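Local coordinates for protein alpha-1,3-glucanase (Paenibacillus glycanilyticus, PDB 6K0P) that probably hydrolyses the alpha-1,3 linkages between glucose units of alpha-1,3-glucan, as a glycoside hydrolase of family 87, at residues K186-A189 and S193-I196; Q198-F203 and S223-Y228; N347-R350 and S356-L359. The protein carries 1 engineered substitution. All blocks are in the same frame, centred on the assembly; numbering follows the deposited sequence.

Contact 1 (K186-A189 and S193-I196); sequences KYVA and SKSI
Lys194 NZ is gripped from two directions: it makes a salt bridge with Glu202 OE1, and it donates to a water at 2.8 Å from NZ that links it to Ala189. The same water gives a hydrogen to Ala189 O, 2.7 Å away, and thereby ties the ammonium group to the last carbonyl of strand 187-189. No direct hydrogen bond joins residues 186-189 to 193-196.

The rest of the touch is made mainly by one methylene of the lysine, CD. The chain starts out extended, with CG anti to the backbone N (chi1 -174°), and this carries Lys194 CD to 3.6 Å from Ala189 O. The bend at chi3 (-58°) then turns CE and NZ toward the water and Glu202. Lys194 CD also lies 4.0 Å from Val188 CG1, the two side chains crossing at about a right angle. One valine methyl therefore meets the aliphatic part of the lysine while the charged end goes on to its carboxylate and water. With an anion and a water both at NZ, the positive charge is probably well compensated at this partly buried spot.

Just downstream, Ser195 is the N-cap of helix 196-204: its OG caps a backbone N of the first turn, and Gln198 OE1 accepts from Ser195 N, consistent with a capping box. Val188 also packs on Ala199 and Glu202 of that helix. The contact lies in the turn leading to helix 196-204 from strand 187-189, the first strand paired into the parallel beta-helix, where it runs parallel to strand 211-214.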
loop_
_atom_site.group_PDB
_atom_site.type_symbol
_atom_site.label_atom_id
_atom_site.label_comp_id
_atom_site.label_asym_id
_atom_site.label_seq_id
_atom_site.Cartn_x
_atom_site.Cartn_y
_atom_site.Cartn_z
ATOM N N LYS A 186 35.339 -0.976 -9.021
ATOM C CA LYS A 186 34.259 -0.585 -9.913
ATOM C C LYS A 186 33.152 0.196 -9.232
ATOM O O LYS A 186 32.419 0.918 -9.916
ATOM C CB LYS A 186 33.656 -1.815 -10.605
ATOM C CG LYS A 186 34.664 -2.526 -11.512
ATOM C CD LYS A 186 34.065 -3.760 -12.152
ATOM C CE LYS A 186 35.135 -4.573 -12.872
ATOM N NZ LYS A 186 34.592 -5.871 -13.359
ATOM N N TYR A 187 33.010 0.085 -7.917
ATOM C CA TYR A 187 31.983 0.804 -7.169
ATOM C C TYR A 187 32.679 1.691 -6.148
ATOM O O TYR A 187 33.337 1.187 -5.229
ATOM C CB TYR A 187 31.042 -0.181 -6.468
ATOM C CG TYR A 187 30.257 -1.053 -7.420
ATOM C CD1 TYR A 187 30.812 -2.215 -7.936
ATOM C CD2 TYR A 187 28.963 -0.708 -7.811
ATOM C CE1 TYR A 187 30.109 -3.022 -8.823
ATOM C CE2 TYR A 187 28.249 -1.508 -8.696
ATOM C CZ TYR A 187 28.832 -2.665 -9.200
ATOM O OH TYR A 187 28.151 -3.487 -10.070
ATOM N N VAL A 188 32.543 3.008 -6.313
ATOM C CA VAL A 188 33.123 3.958 -5.366
ATOM C C VAL A 188 32.360 3.860 -4.049
ATOM O O VAL A 188 31.135 4.015 -4.014
ATOM C CB VAL A 188 33.058 5.384 -5.925
ATOM C CG1 VAL A 188 33.688 6.363 -4.940
ATOM C CG2 VAL A 188 33.756 5.462 -7.288
ATOM N N ALA A 189 33.076 3.618 -2.953
ATOM C CA ALA A 189 32.407 3.439 -1.667
ATOM C C ALA A 189 32.120 4.772 -0.990
ATOM O O ALA A 189 33.019 5.607 -0.819
ATOM C CB ALA A 189 33.250 2.570 -0.733
ATOM N N SER A 193 33.865 9.701 5.501
ATOM C CA SER A 193 34.346 10.994 5.019
ATOM C C SER A 193 34.088 11.232 3.538
ATOM O O SER A 193 34.548 12.246 2.999
ATOM C CB SER A 193 35.830 11.195 5.326
ATOM O OG SER A 193 36.592 10.196 4.682
ATOM N N LYS A 194 33.370 10.338 2.860
ATOM C CA LYS A 194 33.037 10.525 1.452
ATOM C C LYS A 194 31.530 10.383 1.304
ATOM O O LYS A 194 30.981 9.291 1.490
ATOM C CB LYS A 194 33.783 9.539 0.555
ATOM C CG LYS A 194 33.566 9.814 -0.929
ATOM C CD LYS A 194 34.328 8.838 -1.814
ATOM C CE LYS A 194 35.828 8.871 -1.537
ATOM N NZ LYS A 194 36.576 7.956 -2.437
ATOM N N SER A 195 30.862 11.483 0.980
ATOM C CA SER A 195 29.414 11.483 0.915
ATOM C C SER A 195 28.924 10.772 -0.346
ATOM O O SER A 195 29.688 10.465 -1.268
ATOM C CB SER A 195 28.895 12.915 0.901
ATOM O OG SER A 195 29.232 13.520 -0.332
ATOM N N ILE A 196 27.612 10.510 -0.373
ATOM C CA ILE A 196 26.976 9.961 -1.571
ATOM C C ILE A 196 27.260 10.839 -2.790
ATOM O O ILE A 196 27.655 10.347 -3.854
ATOM C CB ILE A 196 25.466 9.775 -1.332
ATOM C CG1 ILE A 196 25.219 8.752 -0.219
ATOM C CG2 ILE A 196 24.765 9.358 -2.621
ATOM C CD1 ILE A 196 23.780 8.720 0.297
HETATM O O HOH W 1 35.689 5.549 -1.316
#

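Contact 2 (Q198-F203 and S223-Y228); sequences QALTEF and SKIFLY
Leu200, on the inner side of helix 196-204, plugs against Ile225 and Leu227 of strand 224-227, a strand of an early coil of the parallel beta-helix. The short helix lies against the first coils and, as in other pectate-lyase-like beta-helices, it probably caps the N-terminal end of the solenoid, covering hydrophobic residues there. The axes of helix 198-203 and strand 224-227 run almost parallel, 9° apart, with a closest approach of 9.9 Å.

The contact between the two elements is purely apolar. Leu200 has CG beside its backbone N, anti to the carbonyl carbon (chi1 -77°), which points CG at the strand; an extended chi2 (167°) then puts CD1 at the front, with CD2 reaching only Leu227. CD1 carries most of the contact: it sits 3.4 Å from Ile225 CG2, tighter than usual for two carbons, and 3.7 Å from Leu227 CD2. The second methyl, Leu200 CD2, adds a looser touch of 4.0 Å to that same Leu227 CD2. Leu200 crosses Ile225 at about a right angle and Leu227 at a slant. Around this cluster, Ile225 also packs on Ile196, and Leu200 on Thr232.

No hydrogen bond crosses between the segments; their polar groups pair elsewhere. Leu227 and Ile225 are bonded through their backbones to strand 256-259. At the far end of the helical segment Arg230 makes a cation-pi contact with Phe203 and also donates to its carbonyl O. The helix itself is held by regular turns, among them Phe203 N to Ala199 O at 2.9 Å, and Leu200 O lies in the plane of the Phe203 ring, at its edge.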
loop_
_atom_site.group_PDB
_atom_site.type_symbol
_atom_site.label_atom_id
_atom_site.label_comp_id
_atom_site.label_asym_id
_atom_site.label_seq_id
_atom_site.Cartn_x
_atom_site.Cartn_y
_atom_site.Cartn_z
ATOM N N GLN A 198 29.739 12.911 -3.244
ATOM C CA GLN A 198 31.158 12.847 -3.596
ATOM C C GLN A 198 31.501 11.536 -4.294
ATOM O O GLN A 198 32.287 11.521 -5.254
ATOM C CB GLN A 198 32.022 13.059 -2.352
ATOM C CG GLN A 198 31.941 14.475 -1.799
ATOM C CD GLN A 198 32.677 14.635 -0.486
ATOM O OE1 GLN A 198 32.640 13.754 0.378
ATOM N NE2 GLN A 198 33.349 15.770 -0.323
ATOM N N ALA A 199 30.924 10.425 -3.830
ATOM C CA ALA A 199 31.138 9.146 -4.498
ATOM C C ALA A 199 30.598 9.175 -5.923
ATOM O O ALA A 199 31.235 8.650 -6.845
ATOM C CB ALA A 199 30.490 8.018 -3.694
ATOM N N LEU A 200 29.436 9.806 -6.124
ATOM C CA LEU A 200 28.856 9.891 -7.462
ATOM C C LEU A 200 29.696 10.762 -8.388
ATOM O O LEU A 200 29.823 10.456 -9.576
ATOM C CB LEU A 200 27.417 10.406 -7.389
ATOM C CG LEU A 200 26.406 9.357 -6.925
ATOM C CD1 LEU A 200 25.099 10.036 -6.571
ATOM C CD2 LEU A 200 26.169 8.298 -7.990
ATOM N N THR A 201 30.271 11.847 -7.866
ATOM C CA THR A 201 31.164 12.663 -8.686
ATOM C C THR A 201 32.375 11.855 -9.136
ATOM O O THR A 201 32.762 11.893 -10.311
ATOM C CB THR A 201 31.591 13.910 -7.914
ATOM O OG1 THR A 201 30.441 14.725 -7.668
ATOM C CG2 THR A 201 32.602 14.722 -8.723
ATOM N N GLU A 202 32.980 11.103 -8.211
ATOM C CA GLU A 202 34.101 10.245 -8.576
ATOM C C GLU A 202 33.680 9.210 -9.613
ATOM O O GLU A 202 34.427 8.913 -10.552
ATOM C CB GLU A 202 34.649 9.571 -7.315
ATOM C CG GLU A 202 35.903 8.765 -7.533
ATOM C CD GLU A 202 36.422 8.145 -6.249
ATOM O OE1 GLU A 202 36.185 8.726 -5.161
ATOM O OE2 GLU A 202 37.056 7.067 -6.343
ATOM N N PHE A 203 32.476 8.651 -9.466
ATOM C CA PHE A 203 31.976 7.710 -10.462
ATOM C C PHE A 203 31.823 8.375 -11.828
ATOM O O PHE A 203 32.250 7.824 -12.849
ATOM C CB PHE A 203 30.652 7.092 -9.990
ATOM C CG PHE A 203 29.732 6.709 -11.117
ATOM C CD1 PHE A 203 29.880 5.497 -11.782
ATOM C CD2 PHE A 203 28.726 7.573 -11.538
ATOM C CE1 PHE A 203 29.043 5.146 -12.834
ATOM C CE2 PHE A 203 27.891 7.232 -12.590
ATOM C CZ PHE A 203 28.042 6.025 -13.235
ATOM N N SER A 223 19.303 16.121 0.705
ATOM C CA SER A 223 19.084 16.786 -0.566
ATOM C C SER A 223 18.517 15.774 -1.539
ATOM O O SER A 223 18.483 14.569 -1.267
ATOM C CB SER A 223 20.398 17.322 -1.114
ATOM O OG SER A 223 21.258 16.234 -1.432
ATOM N N LYS A 224 18.080 16.277 -2.685
ATOM C CA LYS A 224 17.821 15.429 -3.839
ATOM C C LYS A 224 19.144 15.151 -4.538
ATOM O O LYS A 224 19.869 16.078 -4.921
ATOM C CB LYS A 224 16.827 16.122 -4.766
ATOM C CG LYS A 224 15.400 15.797 -4.423
ATOM C CD LYS A 224 15.062 14.379 -4.881
ATOM C CE LYS A 224 13.871 13.850 -4.114
ATOM N NZ LYS A 224 13.358 12.635 -4.787
ATOM N N ILE A 225 19.474 13.875 -4.674
ATOM C CA ILE A 225 20.740 13.440 -5.246
ATOM C C ILE A 225 20.505 13.122 -6.715
ATOM O O ILE A 225 19.742 12.204 -7.052
ATOM C CB ILE A 225 21.297 12.237 -4.472
ATOM C CG1 ILE A 225 21.664 12.674 -3.053
ATOM C CG2 ILE A 225 22.521 11.689 -5.168
ATOM C CD1 ILE A 225 21.847 11.528 -2.082
ATOM N N PHE A 226 21.159 13.882 -7.599
ATOM C CA PHE A 226 20.906 13.780 -9.028
ATOM C C PHE A 226 21.820 12.753 -9.680
ATOM O O PHE A 226 23.037 12.735 -9.437
ATOM C CB PHE A 226 21.030 15.149 -9.704
ATOM C CG PHE A 226 19.817 15.995 -9.501
ATOM C CD1 PHE A 226 19.665 16.732 -8.340
ATOM C CD2 PHE A 226 18.785 15.986 -10.430
ATOM C CE1 PHE A 226 18.523 17.484 -8.118
ATOM C CE2 PHE A 226 17.649 16.735 -10.225
ATOM C CZ PHE A 226 17.505 17.481 -9.058
ATOM N N LEU A 227 21.222 11.894 -10.498
ATOM C CA LEU A 227 21.949 10.897 -11.268
ATOM C C LEU A 227 21.940 11.369 -12.710
ATOM O O LEU A 227 20.871 11.619 -13.280
ATOM C CB LEU A 227 21.302 9.513 -11.151
ATOM C CG LEU A 227 21.108 8.977 -9.728
ATOM C CD1 LEU A 227 20.727 7.485 -9.773
ATOM C CD2 LEU A 227 22.354 9.191 -8.899
ATOM N N TYR A 228 23.128 11.535 -13.274
ATOM C CA TYR A 228 23.292 12.031 -14.635
ATOM C C TYR A 228 24.631 11.515 -15.149
ATOM O O TYR A 228 25.293 10.706 -14.490
ATOM C CB TYR A 228 23.134 13.560 -14.695
ATOM C CG TYR A 228 24.123 14.338 -13.848
ATOM C CD1 TYR A 228 23.956 14.449 -12.473
ATOM C CD2 TYR A 228 25.217 14.973 -14.426
ATOM C CE1 TYR A 228 24.862 15.162 -11.691
ATOM C CE2 TYR A 228 26.120 15.696 -13.658
ATOM C CZ TYR A 228 25.938 15.788 -12.295
ATOM O OH TYR A 228 26.822 16.499 -11.522
#

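Contact 3 (N347-R350 and S356-L359); sequences NYAR and SFAL
Ser356 opens the second segment by setting its CB 4.1 Å from Ala349 CB, two small groups meeting just before strand 357-360 begins. Its hydroxyl does not join in: OG hydrogen-bonds to Thr352 OG1, inside the turn that connects the two strands.

Phe357 comes next and carries most of the contact. With CG beside the backbone N (chi1 -63°), the ring reaches across to strand 343-350. Its far end touches two residues obliquely: CE2 is 3.8 Å from Ala349 CB, while CZ and CE1 both meet Asn347 CB, each at 3.8 Å. A smaller residue such as an alanine here would probably open a gap between the two strands and leave Ala349 and Asn347 CB without their packing partner. Beyond it, Ala358 and Leu359 continue strand 357-360 away from the contact.

The polar ends of 347-350 are engaged elsewhere. Asn347 OD1 accepts from Asn323 N and its ND2 donates to Phe320 O, so the amide is fixed at both ends while its CB serves the ring. Arg350 NH1 donates to Tyr348 OH (2.9 Å) and also pairs with Glu171. Across the turn, then, successive faces of a beta-helix coil are joined by packing, mostly carbon on carbon, with no hydrogen bond between the segments.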
loop_
_atom_site.group_PDB
_atom_site.type_symbol
_atom_site.label_atom_id
_atom_site.label_comp_id
_atom_site.label_asym_id
_atom_site.label_seq_id
_atom_site.Cartn_x
_atom_site.Cartn_y
_atom_site.Cartn_z
ATOM N N ASN A 347 6.289 -6.631 -5.016
ATOM C CA ASN A 347 6.449 -5.540 -4.070
ATOM C C ASN A 347 5.380 -5.640 -2.992
ATOM O O ASN A 347 4.249 -6.066 -3.252
ATOM C CB ASN A 347 6.329 -4.196 -4.773
ATOM C CG ASN A 347 7.360 -4.030 -5.872
ATOM O OD1 ASN A 347 8.543 -3.866 -5.597
ATOM N ND2 ASN A 347 6.918 -4.079 -7.124
ATOM N N TYR A 348 5.756 -5.234 -1.786
ATOM C CA TYR A 348 4.887 -5.273 -0.617
ATOM C C TYR A 348 4.690 -3.850 -0.128
ATOM O O TYR A 348 5.671 -3.126 0.086
ATOM C CB TYR A 348 5.542 -6.105 0.500
ATOM C CG TYR A 348 4.798 -6.064 1.819
ATOM C CD1 TYR A 348 5.044 -5.060 2.755
ATOM C CD2 TYR A 348 3.869 -7.043 2.145
ATOM C CE1 TYR A 348 4.363 -5.012 3.957
ATOM C CE2 TYR A 348 3.182 -7.008 3.348
ATOM C CZ TYR A 348 3.438 -5.992 4.252
ATOM O OH TYR A 348 2.756 -5.946 5.456
ATOM N N ALA A 349 3.430 -3.453 0.058
ATOM C CA ALA A 349 3.098 -2.144 0.599
ATOM C C ALA A 349 2.202 -2.318 1.813
ATOM O O ALA A 349 1.258 -3.112 1.787
ATOM C CB ALA A 349 2.368 -1.275 -0.431
ATOM N N ARG A 350 2.507 -1.575 2.876
ATOM C CA ARG A 350 1.631 -1.518 4.042
ATOM C C ARG A 350 1.603 -0.083 4.542
ATOM O O ARG A 350 2.656 0.538 4.714
ATOM C CB ARG A 350 2.116 -2.444 5.168
ATOM C CG ARG A 350 1.185 -2.413 6.386
ATOM C CD ARG A 350 1.636 -3.389 7.458
ATOM N NE ARG A 350 2.834 -2.961 8.190
ATOM C CZ ARG A 350 3.923 -3.713 8.367
ATOM N NH1 ARG A 350 4.003 -4.939 7.845
ATOM N NH2 ARG A 350 4.933 -3.249 9.089
ATOM N N SER A 356 -2.176 2.371 -3.129
ATOM C CA SER A 356 -0.857 1.782 -2.884
ATOM C C SER A 356 -0.103 1.567 -4.190
ATOM O O SER A 356 1.055 1.982 -4.327
ATOM C CB SER A 356 -0.971 0.464 -2.126
ATOM O OG SER A 356 -1.561 0.656 -0.845
ATOM N N PHE A 357 -0.748 0.923 -5.161
ATOM C CA PHE A 357 -0.194 0.716 -6.496
ATOM C C PHE A 357 -1.233 1.226 -7.474
ATOM O O PHE A 357 -2.382 0.775 -7.441
ATOM C CB PHE A 357 0.074 -0.770 -6.747
ATOM C CG PHE A 357 1.108 -1.363 -5.833
ATOM C CD1 PHE A 357 2.462 -1.172 -6.072
ATOM C CD2 PHE A 357 0.722 -2.105 -4.734
ATOM C CE1 PHE A 357 3.421 -1.723 -5.224
ATOM C CE2 PHE A 357 1.674 -2.651 -3.881
ATOM C CZ PHE A 357 3.022 -2.457 -4.127
ATOM N N ALA A 358 -0.839 2.158 -8.335
ATOM C CA ALA A 358 -1.795 2.829 -9.205
ATOM C C ALA A 358 -1.225 2.991 -10.606
ATOM O O ALA A 358 -0.005 3.047 -10.808
ATOM C CB ALA A 358 -2.196 4.201 -8.654
ATOM N N LEU A 359 -2.141 3.071 -11.569
ATOM C CA LEU A 359 -1.823 3.340 -12.965
ATOM C C LEU A 359 -2.825 4.373 -13.446
ATOM O O LEU A 359 -4.034 4.124 -13.399
ATOM C CB LEU A 359 -1.931 2.051 -13.789
ATOM C CG LEU A 359 -1.448 2.117 -15.240
ATOM C CD1 LEU A 359 0.038 2.470 -15.345
ATOM C CD2 LEU A 359 -1.702 0.775 -15.906
#

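All three contacts belong to the beta-helix part of the chain and follow one another in sequence, each closing before the next opens. Contacts 1 and 2 are neighbours, with centres 10 Å apart, and touch each other directly: helix 196-204 starts at the end of contact 1 and supplies one side of contact 2. Contact 3 is far along the solenoid, its centre 31 Å from that of contact 1 and 28 Å from that of contact 2, close to the centre of the molecule. The first two thus lie at the N-terminal end of the solenoid and the third within a central coil.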